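Side-chain contacts in 6-phospho-beta-glucosidase BglT (Thermotoga maritima, PDB 1UP7), which hydrolyses cellobiose 6'-phosphate to glucose 6-phosphate and glucose, using NAD+ and a manganese ion as cofactors: residues 172-175 against 176-180; 207-210 against 211-215; 293-296 against 297-300; 230-233 against 234-238. One frame throughout, in Å; residues are numbered along the deposited sequence.

Contact 1: 172-175 against 176-180; sequences REIA and EMFSA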
loop_
_atom_site.group_PDB
_atom_site.type_symbol
_atom_site.label_atom_id
_atom_site.label_comp_id
_atom_site.label_asym_id
_atom_site.label_seq_id
_atom_site.Cartn_x
_atom_site.Cartn_y
_atom_site.Cartn_z
ATOM N N ARG A 172 -34.457 -2.444 -0.972
ATOM C CA ARG A 172 -35.930 -2.489 -0.990
ATOM C C ARG A 172 -36.516 -3.248 0.190
ATOM O O ARG A 172 -37.460 -2.790 0.812
ATOM C CB ARG A 172 -36.417 -3.084 -2.309
ATOM C CG ARG A 172 -37.881 -2.746 -2.681
ATOM C CD ARG A 172 -38.665 -3.948 -3.274
ATOM N NE ARG A 172 -37.842 -5.175 -3.381
ATOM C CZ ARG A 172 -37.878 -6.202 -2.518
ATOM N NH1 ARG A 172 -38.707 -6.176 -1.465
ATOM N NH2 ARG A 172 -37.082 -7.255 -2.707
ATOM N N GLU A 173 -35.939 -4.399 0.502
ATOM C CA GLU A 173 -36.411 -5.227 1.612
ATOM C C GLU A 173 -36.324 -4.434 2.936
ATOM O O GLU A 173 -37.269 -4.419 3.732
ATOM C CB GLU A 173 -35.551 -6.483 1.671
ATOM C CG GLU A 173 -36.102 -7.574 2.576
ATOM C CD GLU A 173 -35.504 -8.928 2.235
ATOM O OE1 GLU A 173 -34.717 -8.987 1.237
ATOM O OE2 GLU A 173 -35.835 -9.917 2.958
ATOM N N ILE A 174 -35.188 -3.753 3.136
ATOM C CA ILE A 174 -34.951 -2.929 4.322
ATOM C C ILE A 174 -35.890 -1.746 4.390
ATOM O O ILE A 174 -36.497 -1.463 5.447
ATOM C CB ILE A 174 -33.486 -2.433 4.352
ATOM C CG1 ILE A 174 -32.540 -3.603 4.573
ATOM C CG2 ILE A 174 -33.276 -1.413 5.460
ATOM C CD1 ILE A 174 -33.000 -4.527 5.629
ATOM N N ALA A 175 -36.025 -1.049 3.269
ATOM C CA ALA A 175 -36.961 0.069 3.226
ATOM C C ALA A 175 -38.382 -0.350 3.572
ATOM O O ALA A 175 -39.113 0.406 4.221
ATOM C CB ALA A 175 -36.912 0.766 1.868
ATOM N N GLU A 176 -38.774 -1.548 3.132
ATOM C CA GLU A 176 -40.101 -2.106 3.466
ATOM C C GLU A 176 -40.211 -2.434 4.947
ATOM O O GLU A 176 -41.207 -2.117 5.582
ATOM C CB GLU A 176 -40.358 -3.372 2.630
ATOM C CG GLU A 176 -41.562 -3.284 1.693
ATOM C CD GLU A 176 -41.174 -3.438 0.235
ATOM O OE1 GLU A 176 -40.427 -4.405 -0.099
ATOM O OE2 GLU A 176 -41.606 -2.595 -0.588
ATOM N N MET A 177 -39.173 -3.065 5.493
ATOM C CA MET A 177 -39.122 -3.431 6.916
ATOM C C MET A 177 -39.391 -2.228 7.821
ATOM O O MET A 177 -40.071 -2.327 8.843
ATOM C CB MET A 177 -37.707 -3.900 7.255
ATOM C CG MET A 177 -37.442 -5.391 7.248
ATOM S SD MET A 177 -35.934 -5.677 8.223
ATOM C CE MET A 177 -36.534 -5.321 9.863
ATOM N N PHE A 178 -38.805 -1.088 7.462
ATOM C CA PHE A 178 -38.800 0.090 8.337
ATOM C C PHE A 178 -39.700 1.215 7.835
ATOM O O PHE A 178 -39.665 2.315 8.381
ATOM C CB PHE A 178 -37.362 0.646 8.521
ATOM C CG PHE A 178 -36.449 -0.270 9.279
ATOM C CD1 PHE A 178 -36.430 -0.248 10.675
ATOM C CD2 PHE A 178 -35.637 -1.181 8.603
ATOM C CE1 PHE A 178 -35.610 -1.112 11.397
ATOM C CE2 PHE A 178 -34.810 -2.056 9.324
ATOM C CZ PHE A 178 -34.807 -2.025 10.728
ATOM N N SER A 179 -40.498 0.961 6.798
ATOM C CA SER A 179 -41.461 1.958 6.303
ATOM C C SER A 179 -40.756 3.243 5.825
ATOM O O SER A 179 -41.221 4.371 6.087
ATOM C CB SER A 179 -42.531 2.298 7.373
ATOM O OG SER A 179 -43.235 1.132 7.792
ATOM N N ALA A 180 -39.645 3.055 5.120
ATOM C CA ALA A 180 -38.797 4.164 4.723
ATOM C C ALA A 180 -38.615 4.158 3.209
ATOM O O ALA A 180 -39.022 3.214 2.538
ATOM C CB ALA A 180 -37.424 4.062 5.435
#
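A Schellman motif closes helix 166-177 here, one turn after a salt bridge between R172 and E176. R172 NH1 gives its hydrogen to E176 OE1 at 2.8 Å. The oxygen lies at the edge of the guanidinium, 6° out of its plane, and the two flat groups are nearly coplanar. R172 starts with CG anti to the backbone N (chi1 -159°), then bends at chi2 and chi3, which folds the guanidinium back to the carboxylate. A leucine in place of R172 would probably leave the E176 carboxylate without its ionic mate and free to turn. E173 pairs instead with K219 through OE2. On the inner side, I174 CG2 rests 3.9 Å from F178 CD2, and I174 CD1 touches M177 SD. These side chains run side by side, and V212 of helix 209-216 packs on I174 and F178. I174 O accepts from F178 N at 3.1 Å. The last bond is straighter: A180 N meets A175 O at 2.8 Å, with an angle of 172°. S179, with positive phi, turns the chain, and its N makes a weak bond to E176 O. This is the six-to-one closure typical of a Schellman helix C-terminus.

Contact 2: 207-210 against 211-215; sequences DVTE and KVFEN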
loop_
_atom_site.group_PDB
_atom_site.type_symbol
_atom_site.label_atom_id
_atom_site.label_comp_id
_atom_site.label_asym_id
_atom_site.label_seq_id
_atom_site.Cartn_x
_atom_site.Cartn_y
_atom_site.Cartn_z
ATOM N N ASP A 207 -28.450 3.053 13.216
ATOM C CA ASP A 207 -27.909 1.709 13.111
ATOM C C ASP A 207 -28.967 0.676 13.546
ATOM O O ASP A 207 -29.300 0.554 14.728
ATOM C CB ASP A 207 -26.628 1.605 13.952
ATOM C CG ASP A 207 -25.854 0.318 13.698
ATOM O OD1 ASP A 207 -26.430 -0.665 13.179
ATOM O OD2 ASP A 207 -24.652 0.186 14.008
ATOM N N VAL A 208 -29.480 -0.059 12.564
ATOM C CA VAL A 208 -30.541 -1.040 12.764
ATOM C C VAL A 208 -30.050 -2.436 12.434
ATOM O O VAL A 208 -30.858 -3.366 12.289
ATOM C CB VAL A 208 -31.744 -0.691 11.890
ATOM C CG1 VAL A 208 -32.377 0.611 12.369
ATOM C CG2 VAL A 208 -31.331 -0.586 10.403
ATOM N N THR A 209 -28.727 -2.574 12.319
ATOM C CA THR A 209 -28.080 -3.854 12.003
ATOM C C THR A 209 -28.621 -5.043 12.840
ATOM O O THR A 209 -29.016 -6.061 12.255
ATOM C CB THR A 209 -26.539 -3.723 12.136
ATOM O OG1 THR A 209 -26.101 -2.571 11.414
ATOM C CG2 THR A 209 -25.816 -4.886 11.445
ATOM N N GLU A 210 -28.652 -4.880 14.168
ATOM C CA GLU A 210 -29.126 -5.904 15.094
ATOM C C GLU A 210 -30.553 -6.321 14.759
ATOM O O GLU A 210 -30.850 -7.517 14.650
ATOM C CB GLU A 210 -29.069 -5.409 16.567
ATOM C CG GLU A 210 -27.751 -5.662 17.316
ATOM C CD GLU A 210 -26.992 -6.903 16.829
ATOM O OE1 GLU A 210 -27.430 -8.062 17.084
ATOM O OE2 GLU A 210 -25.941 -6.724 16.172
ATOM N N LYS A 211 -31.417 -5.320 14.598
ATOM C CA LYS A 211 -32.828 -5.507 14.268
ATOM C C LYS A 211 -33.001 -6.298 12.985
ATOM O O LYS A 211 -33.898 -7.120 12.882
ATOM C CB LYS A 211 -33.498 -4.150 14.100
ATOM C CG LYS A 211 -34.044 -3.570 15.359
ATOM C CD LYS A 211 -34.412 -2.094 15.158
ATOM C CE LYS A 211 -34.702 -1.438 16.489
ATOM N NZ LYS A 211 -34.137 -0.065 16.484
ATOM N N VAL A 212 -32.131 -6.035 12.011
ATOM C CA VAL A 212 -32.148 -6.751 10.742
ATOM C C VAL A 212 -31.756 -8.209 10.951
ATOM O O VAL A 212 -32.437 -9.095 10.423
ATOM C CB VAL A 212 -31.275 -6.038 9.651
ATOM C CG1 VAL A 212 -31.213 -6.858 8.399
ATOM C CG2 VAL A 212 -31.825 -4.653 9.317
ATOM N N PHE A 213 -30.700 -8.454 11.732
ATOM C CA PHE A 213 -30.295 -9.825 12.066
ATOM C C PHE A 213 -31.426 -10.562 12.805
ATOM O O PHE A 213 -31.777 -11.682 12.439
ATOM C CB PHE A 213 -28.994 -9.828 12.860
ATOM C CG PHE A 213 -27.767 -9.673 12.011
ATOM C CD1 PHE A 213 -27.400 -10.662 11.116
ATOM C CD2 PHE A 213 -26.964 -8.554 12.136
ATOM C CE1 PHE A 213 -26.234 -10.535 10.327
ATOM C CE2 PHE A 213 -25.795 -8.403 11.353
ATOM C CZ PHE A 213 -25.426 -9.390 10.456
ATOM N N GLU A 214 -32.022 -9.912 13.802
ATOM C CA GLU A 214 -33.169 -10.482 14.516
ATOM C C GLU A 214 -34.329 -10.804 13.569
ATOM O O GLU A 214 -35.021 -11.803 13.744
ATOM C CB GLU A 214 -33.656 -9.577 15.645
ATOM C CG GLU A 214 -32.666 -9.449 16.796
ATOM C CD GLU A 214 -32.682 -10.646 17.740
ATOM O OE1 GLU A 214 -32.061 -11.682 17.400
ATOM O OE2 GLU A 214 -33.307 -10.552 18.829
ATOM N N ASN A 215 -34.532 -9.967 12.561
ATOM C CA ASN A 215 -35.596 -10.177 11.585
ATOM C C ASN A 215 -35.345 -11.374 10.671
ATOM O O ASN A 215 -36.273 -12.142 10.383
ATOM C CB ASN A 215 -35.768 -8.922 10.720
ATOM C CG ASN A 215 -37.230 -8.516 10.550
ATOM O OD1 ASN A 215 -37.744 -8.462 9.419
ATOM N ND2 ASN A 215 -37.907 -8.216 11.676
HETATM O O HOH W 1 -30.261 -2.246 15.595
#
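V208 and V212 meet one turn apart at the start of helix 209-216. V212 N donates to V208 O at 3.0 Å, and their CG2 methyls touch at 4.2 Å. The next two backbone acceptors are also used: T209 O takes F213 N, and E210 O takes E214 N at 2.8 Å with an angle of 172°. V208 holds the N-cap position, but the polar side chain at this end comes from D207. Its OD1 accepts twice, from T209 N at 3.1 Å and from T209 OG1 at 2.6 Å. The bond to T209 N makes an Asx turn. T209 OG1 has a second partner, V201 N of strand 195-203, and D207 OD2 pairs with K200. T209 CG2 is anti to its own N (chi1 -50° for OG1), which places the methyl beside the F213 ring, 3.5 Å from CE2. A valine at T209 would probably leave D207 OD1 with one donor fewer and V201 N without its hydroxyl acceptor. A water donates to D207 O at 3.1 Å and accepts weakly from K211 N. The charged ends find mates beyond the two segments: E210 with R237, K211 with E206 and E214 with K217. R237 also makes a cation-pi contact with the F213 ring, while V212 packs on F170 of helix 166-177 and on I239 of strand 239-240.

Contact 3: 293-296 against 297-300; sequences GSMY and STAA. With NAD (nicotinamide-adenine-dinucleotide), chain I; G6P (6-O-phosphono-alpha-D-glucopyranose), chain J.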
loop_
_atom_site.group_PDB
_atom_site.type_symbol
_atom_site.label_atom_id
_atom_site.label_comp_id
_atom_site.label_asym_id
_atom_site.label_seq_id
_atom_site.Cartn_x
_atom_site.Cartn_y
_atom_site.Cartn_z
ATOM N N GLY A 293 -34.535 -11.475 -12.328
ATOM C CA GLY A 293 -33.779 -10.288 -12.690
ATOM C C GLY A 293 -34.520 -9.006 -12.357
ATOM O O GLY A 293 -34.045 -7.882 -12.598
ATOM N N SER A 294 -35.681 -9.147 -11.766
ATOM C CA SER A 294 -36.442 -7.958 -11.461
ATOM C C SER A 294 -35.687 -6.880 -10.648
ATOM O O SER A 294 -34.753 -7.156 -9.854
ATOM C CB SER A 294 -37.786 -8.337 -10.840
ATOM O OG SER A 294 -38.594 -8.922 -11.876
ATOM N N MET A 295 -36.119 -5.641 -10.867
ATOM C CA MET A 295 -35.508 -4.455 -10.293
ATOM C C MET A 295 -34.134 -4.104 -10.842
ATOM O O MET A 295 -33.543 -3.074 -10.484
ATOM C CB MET A 295 -35.608 -4.439 -8.768
ATOM C CG MET A 295 -36.938 -3.811 -8.345
ATOM S SD MET A 295 -37.116 -3.451 -6.563
ATOM C CE MET A 295 -35.532 -3.587 -5.976
ATOM N N TYR A 296 -33.627 -4.917 -11.754
ATOM C CA TYR A 296 -32.451 -4.517 -12.521
ATOM C C TYR A 296 -32.782 -3.187 -13.195
ATOM O O TYR A 296 -31.943 -2.284 -13.260
ATOM C CB TYR A 296 -32.158 -5.554 -13.604
ATOM C CG TYR A 296 -31.012 -6.538 -13.330
ATOM C CD1 TYR A 296 -31.239 -7.759 -12.695
ATOM C CD2 TYR A 296 -29.715 -6.279 -13.770
ATOM C CE1 TYR A 296 -30.179 -8.684 -12.471
ATOM C CE2 TYR A 296 -28.665 -7.198 -13.553
ATOM C CZ TYR A 296 -28.914 -8.383 -12.916
ATOM O OH TYR A 296 -27.889 -9.279 -12.709
ATOM N N SER A 297 -34.024 -3.067 -13.670
ATOM C CA SER A 297 -34.565 -1.872 -14.331
ATOM C C SER A 297 -34.395 -0.598 -13.551
ATOM O O SER A 297 -33.822 0.381 -14.041
ATOM C CB SER A 297 -36.082 -2.035 -14.483
ATOM O OG SER A 297 -36.763 -1.628 -13.283
ATOM N N THR A 298 -34.982 -0.585 -12.362
ATOM C CA THR A 298 -34.856 0.550 -11.477
ATOM C C THR A 298 -33.383 0.838 -11.230
ATOM O O THR A 298 -32.988 2.009 -11.210
ATOM C CB THR A 298 -35.573 0.308 -10.135
ATOM O OG1 THR A 298 -36.943 0.001 -10.392
ATOM C CG2 THR A 298 -35.695 1.629 -9.336
ATOM N N ALA A 299 -32.563 -0.196 -11.034
ATOM C CA ALA A 299 -31.187 0.086 -10.639
ATOM C C ALA A 299 -30.503 0.857 -11.777
ATOM O O ALA A 299 -29.786 1.818 -11.532
ATOM C CB ALA A 299 -30.419 -1.184 -10.262
ATOM N N ALA A 300 -30.774 0.455 -13.014
ATOM C CA ALA A 300 -30.151 1.097 -14.150
ATOM C C ALA A 300 -30.677 2.512 -14.413
ATOM O O ALA A 300 -29.890 3.424 -14.697
ATOM C CB ALA A 300 -30.280 0.233 -15.391
HETATM P PA NAD I . -31.516 -13.237 -23.087
HETATM O O1A NAD I . -31.170 -14.611 -23.499
HETATM O O2A NAD I . -32.991 -12.830 -23.299
HETATM O O5B NAD I . -30.533 -12.293 -23.963
HETATM C C5B NAD I . -30.873 -10.950 -24.187
HETATM C C4B NAD I . -30.746 -10.613 -25.667
HETATM O O4B NAD I . -29.373 -10.551 -26.049
HETATM C C3B NAD I . -31.409 -11.603 -26.616
HETATM O O3B NAD I . -32.438 -10.917 -27.312
HETATM C C2B NAD I . -30.292 -12.040 -27.567
HETATM O O2B NAD I . -30.739 -12.160 -28.902
HETATM C C1B NAD I . -29.339 -10.864 -27.445
HETATM N N9A NAD I . -27.957 -11.137 -27.826
HETATM C C8A NAD I . -27.209 -12.292 -27.689
HETATM N N7A NAD I . -25.975 -12.010 -28.161
HETATM C C5A NAD I . -25.900 -10.720 -28.537
HETATM C C6A NAD I . -24.899 -9.933 -29.091
HETATM N N6A NAD I . -23.688 -10.417 -29.344
HETATM N N1A NAD I . -25.173 -8.605 -29.396
HETATM C C2A NAD I . -26.432 -8.077 -29.168
HETATM N N3A NAD I . -27.422 -8.875 -28.647
HETATM C C4A NAD I . -27.155 -10.165 -28.344
HETATM O O3 NAD I . -31.112 -13.134 -21.533
HETATM P PN NAD I . -31.632 -12.099 -20.427
HETATM O O1N NAD I . -32.248 -12.976 -19.399
HETATM O O2N NAD I . -32.376 -10.983 -20.970
HETATM O O5D NAD I . -30.293 -11.436 -19.857
HETATM C C5D NAD I . -29.246 -10.920 -20.658
HETATM C C4D NAD I . -27.991 -10.801 -19.778
HETATM O O4D NAD I . -28.171 -9.917 -18.672
HETATM C C3D NAD I . -27.591 -12.136 -19.168
HETATM O O3D NAD I . -26.198 -12.182 -19.248
HETATM C C2D NAD I . -28.053 -12.057 -17.717
HETATM O O2D NAD I . -27.294 -12.829 -16.801
HETATM C C1D NAD I . -28.041 -10.577 -17.409
HETATM N N1N NAD I . -29.263 -10.198 -16.695
HETATM C C2N NAD I . -29.963 -9.152 -17.254
HETATM C C3N NAD I . -31.127 -8.688 -16.692
HETATM C C7N NAD I . -31.852 -7.549 -17.371
HETATM O O7N NAD I . -32.384 -6.449 -16.657
HETATM N N7N NAD I . -31.978 -7.593 -18.706
HETATM C C4N NAD I . -31.577 -9.318 -15.529
HETATM C C5N NAD I . -30.872 -10.385 -14.937
HETATM C C6N NAD I . -29.694 -10.823 -15.543
HETATM C C1 G6P J . -30.680 -12.844 -9.671
HETATM C C2 G6P J . -29.222 -12.399 -9.975
HETATM C C3 G6P J . -29.063 -12.136 -11.472
HETATM C C4 G6P J . -29.352 -13.443 -12.194
HETATM C C5 G6P J . -30.820 -13.827 -11.923
HETATM C C6 G6P J . -31.153 -15.157 -12.585
HETATM O O1 G6P J . -30.927 -13.176 -8.293
HETATM O O2 G6P J . -28.823 -11.226 -9.267
HETATM O O3 G6P J . -27.775 -11.613 -11.814
HETATM O O4 G6P J . -29.036 -13.334 -13.582
HETATM O O5 G6P J . -31.085 -13.956 -10.502
HETATM O O6 G6P J . -32.515 -15.202 -12.983
HETATM P P G6P J . -32.988 -16.157 -14.190
HETATM O O1P G6P J . -34.431 -15.798 -14.462
HETATM O O2P G6P J . -32.923 -17.648 -13.897
HETATM O O3P G6P J . -32.128 -15.828 -15.378
HETATM O O HOH W 2 -36.659 -5.092 -13.686
#
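Y296 OH and O3 of the bound glucose 6-phosphate share a short hydrogen bond of 2.5 Å, in which either oxygen could be the donor. N165, N142, E105, R89, R263 and R291 hold the same ligand by further bonds. S294 O accepts from ND2 of N165. A299 N gives a hydrogen to M295 O at 3.1 Å, and A300 N does the same to Y296 O at 3.0 Å. The donors are tilted from the carbonyl planes by 28° and 16°. These bonds open helix 296-308, with M295 at the N-cap. A water accepts weakly from M295 N and from S297 N. T298 OG1 donates to S297 OG in a weak bond. The chain enters the helix through a type II beta turn from G293 to Y296, in which M295 has positive phi. The turn and the first helical residue form one wall of the pocket where cofactor and sugar meet. The nicotinamide of NAD lies over one face of the Y296 ring, which a chi2 of 90° stands across the CA-CB bond. Its C4N is 3.2 Å above the ring plane, offset toward the rim, and C5N comes to 3.1 Å from Y296 CE1. Y296 CB also lies close to the carboxamide O7N, at 3.2 Å. The sugar is met at the ring edge. F140 packs edge-to-face with the same ring. G293 CA is 3.7 Å from C5N, and a side chain on G293 would run into C4N of the nicotinamide. The M295 side chain packs on I168, N169 and R172 of helix 166-177.

Contact 4: 230-233 against 234-238; sequences TWFY and DSVRL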
loop_
_atom_site.group_PDB
_atom_site.type_symbol
_atom_site.label_atom_id
_atom_site.label_comp_id
_atom_site.label_asym_id
_atom_site.label_seq_id
_atom_site.Cartn_x
_atom_site.Cartn_y
_atom_site.Cartn_z
ATOM N N THR A 230 -29.876 -19.742 11.917
ATOM C CA THR A 230 -29.661 -18.632 12.832
ATOM C C THR A 230 -28.244 -18.554 13.413
ATOM O O THR A 230 -27.678 -17.464 13.486
ATOM C CB THR A 230 -30.761 -18.676 13.947
ATOM O OG1 THR A 230 -32.054 -18.463 13.340
ATOM C CG2 THR A 230 -30.595 -17.510 14.951
ATOM N N TRP A 231 -27.667 -19.688 13.799
ATOM C CA TRP A 231 -26.339 -19.694 14.377
ATOM C C TRP A 231 -25.296 -19.088 13.417
ATOM O O TRP A 231 -24.306 -18.485 13.838
ATOM C CB TRP A 231 -26.039 -21.124 14.795
ATOM C CG TRP A 231 -25.987 -22.091 13.667
ATOM C CD1 TRP A 231 -26.941 -23.012 13.318
ATOM C CD2 TRP A 231 -24.909 -22.255 12.748
ATOM N NE1 TRP A 231 -26.503 -23.745 12.246
ATOM C CE2 TRP A 231 -25.252 -23.301 11.885
ATOM C CE3 TRP A 231 -23.654 -21.655 12.610
ATOM C CZ2 TRP A 231 -24.408 -23.750 10.899
ATOM C CZ3 TRP A 231 -22.831 -22.076 11.615
ATOM C CH2 TRP A 231 -23.205 -23.127 10.770
ATOM N N PHE A 232 -25.582 -19.201 12.126
ATOM C CA PHE A 232 -24.711 -18.713 11.046
ATOM C C PHE A 232 -24.534 -17.184 11.104
ATOM O O PHE A 232 -23.434 -16.635 11.018
ATOM C CB PHE A 232 -25.265 -19.138 9.667
ATOM C CG PHE A 232 -24.469 -18.565 8.490
ATOM C CD1 PHE A 232 -23.341 -19.209 8.019
ATOM C CD2 PHE A 232 -24.855 -17.386 7.883
ATOM C CE1 PHE A 232 -22.604 -18.676 6.980
ATOM C CE2 PHE A 232 -24.107 -16.813 6.853
ATOM C CZ PHE A 232 -22.978 -17.460 6.389
ATOM N N TYR A 233 -25.655 -16.509 11.253
ATOM C CA TYR A 233 -25.673 -15.060 11.446
ATOM C C TYR A 233 -25.078 -14.598 12.770
ATOM O O TYR A 233 -24.394 -13.588 12.785
ATOM C CB TYR A 233 -27.107 -14.524 11.251
ATOM C CG TYR A 233 -27.578 -14.684 9.801
ATOM C CD1 TYR A 233 -26.892 -14.043 8.762
ATOM C CD2 TYR A 233 -28.693 -15.484 9.471
ATOM C CE1 TYR A 233 -27.291 -14.167 7.434
ATOM C CE2 TYR A 233 -29.097 -15.630 8.126
ATOM C CZ TYR A 233 -28.389 -14.958 7.120
ATOM O OH TYR A 233 -28.740 -15.072 5.787
ATOM N N ASP A 234 -25.306 -15.353 13.843
ATOM C CA ASP A 234 -24.697 -15.071 15.134
ATOM C C ASP A 234 -23.177 -15.216 15.098
ATOM O O ASP A 234 -22.468 -14.519 15.839
ATOM C CB ASP A 234 -25.322 -15.989 16.175
ATOM C CG ASP A 234 -26.827 -15.781 16.308
ATOM O OD1 ASP A 234 -27.290 -14.622 16.224
ATOM O OD2 ASP A 234 -27.635 -16.715 16.523
ATOM N N SER A 235 -22.693 -16.103 14.223
ATOM C CA SER A 235 -21.289 -16.503 14.191
ATOM C C SER A 235 -20.525 -15.615 13.279
ATOM O O SER A 235 -19.530 -15.027 13.646
ATOM C CB SER A 235 -21.203 -17.936 13.693
ATOM O OG SER A 235 -21.815 -18.733 14.687
ATOM N N VAL A 236 -21.024 -15.532 12.058
ATOM C CA VAL A 236 -20.372 -14.839 10.980
ATOM C C VAL A 236 -20.596 -13.328 11.093
ATOM O O VAL A 236 -19.742 -12.542 10.696
ATOM C CB VAL A 236 -20.924 -15.333 9.628
ATOM C CG1 VAL A 236 -20.380 -14.520 8.476
ATOM C CG2 VAL A 236 -20.619 -16.816 9.426
ATOM N N ARG A 237 -21.753 -12.944 11.621
ATOM C CA ARG A 237 -22.144 -11.532 11.793
ATOM C C ARG A 237 -22.042 -10.681 10.518
ATOM O O ARG A 237 -21.661 -9.516 10.545
ATOM C CB ARG A 237 -21.422 -10.860 12.971
ATOM C CG ARG A 237 -21.842 -11.378 14.324
ATOM C CD ARG A 237 -21.564 -10.392 15.459
ATOM N NE ARG A 237 -22.725 -9.543 15.792
ATOM C CZ ARG A 237 -24.003 -9.778 15.433
ATOM N NH1 ARG A 237 -24.336 -10.838 14.704
ATOM N NH2 ARG A 237 -24.962 -8.938 15.801
ATOM N N LEU A 238 -22.411 -11.282 9.406
ATOM C CA LEU A 238 -22.502 -10.608 8.113
ATOM C C LEU A 238 -23.792 -11.082 7.441
ATOM O O LEU A 238 -24.191 -12.271 7.539
ATOM C CB LEU A 238 -21.330 -10.976 7.170
ATOM C CG LEU A 238 -19.863 -10.639 7.497
ATOM C CD1 LEU A 238 -18.894 -11.234 6.445
ATOM C CD2 LEU A 238 -19.691 -9.130 7.593
#
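T230 O, F232 O and Y233 O accept in turn from the backbone N of D234, V236 and R237 through helix 230-236, a short helix of the family 4 C-terminal domain. R237 is the first residue to leave helical phi/psi, with positive phi, and its N reaches Y233 O at 3.0 Å from above the carbonyl plane. S235 folds its hydroxyl back on the helix: OG donates to W231 O at 2.6 Å, while S235 N binds that oxygen weakly. OG is anti to the carbonyl carbon (chi1 -66°), which sets it beside the preceding turn and near the edge of the W231 ring. V236 makes a CH-pi contact with F232. Its CG2 sits 3.9 Å from the ring centroid and 20° off the normal, displaced toward the rim. D234 crosses T230 at a slant, with OD2 3.4 Å from T230 CG2. A second subunit packs on the helix: its L384 meets W231, its L388 meets F232, and its K381 meets D234 and S235. K385 NZ of that subunit hydrogen-bonds V236 O. The R237 side chain leaves towards helix 209-216. At the edge of the Y233 ring, in its plane, lies L238 O, 3.5 Å from CD1.

In the fold
Contacts 1, 2 and 4 form a row of touching helices. Contacts 1 and 2 have centres 12 Å apart and pack closely, with M177 CE 3.3 Å from N215 CG and F178 CZ 3.5 Å from V208 CB. Contacts 2 and 4 are also 12 Å apart between centres, joined by the E210–R237 salt bridge and by F213 against Y233. Contact 4 carries the row on to a neighbouring subunit. Contact 3 is the one that touches the ligands. It meets contact 1 where R172 CD lies 3.7 Å from M295 SD. The R172 side chain is about 10 Å from the bound glucose 6-phosphate. Contacts 3 and 4 lie about 29 Å apart between centres.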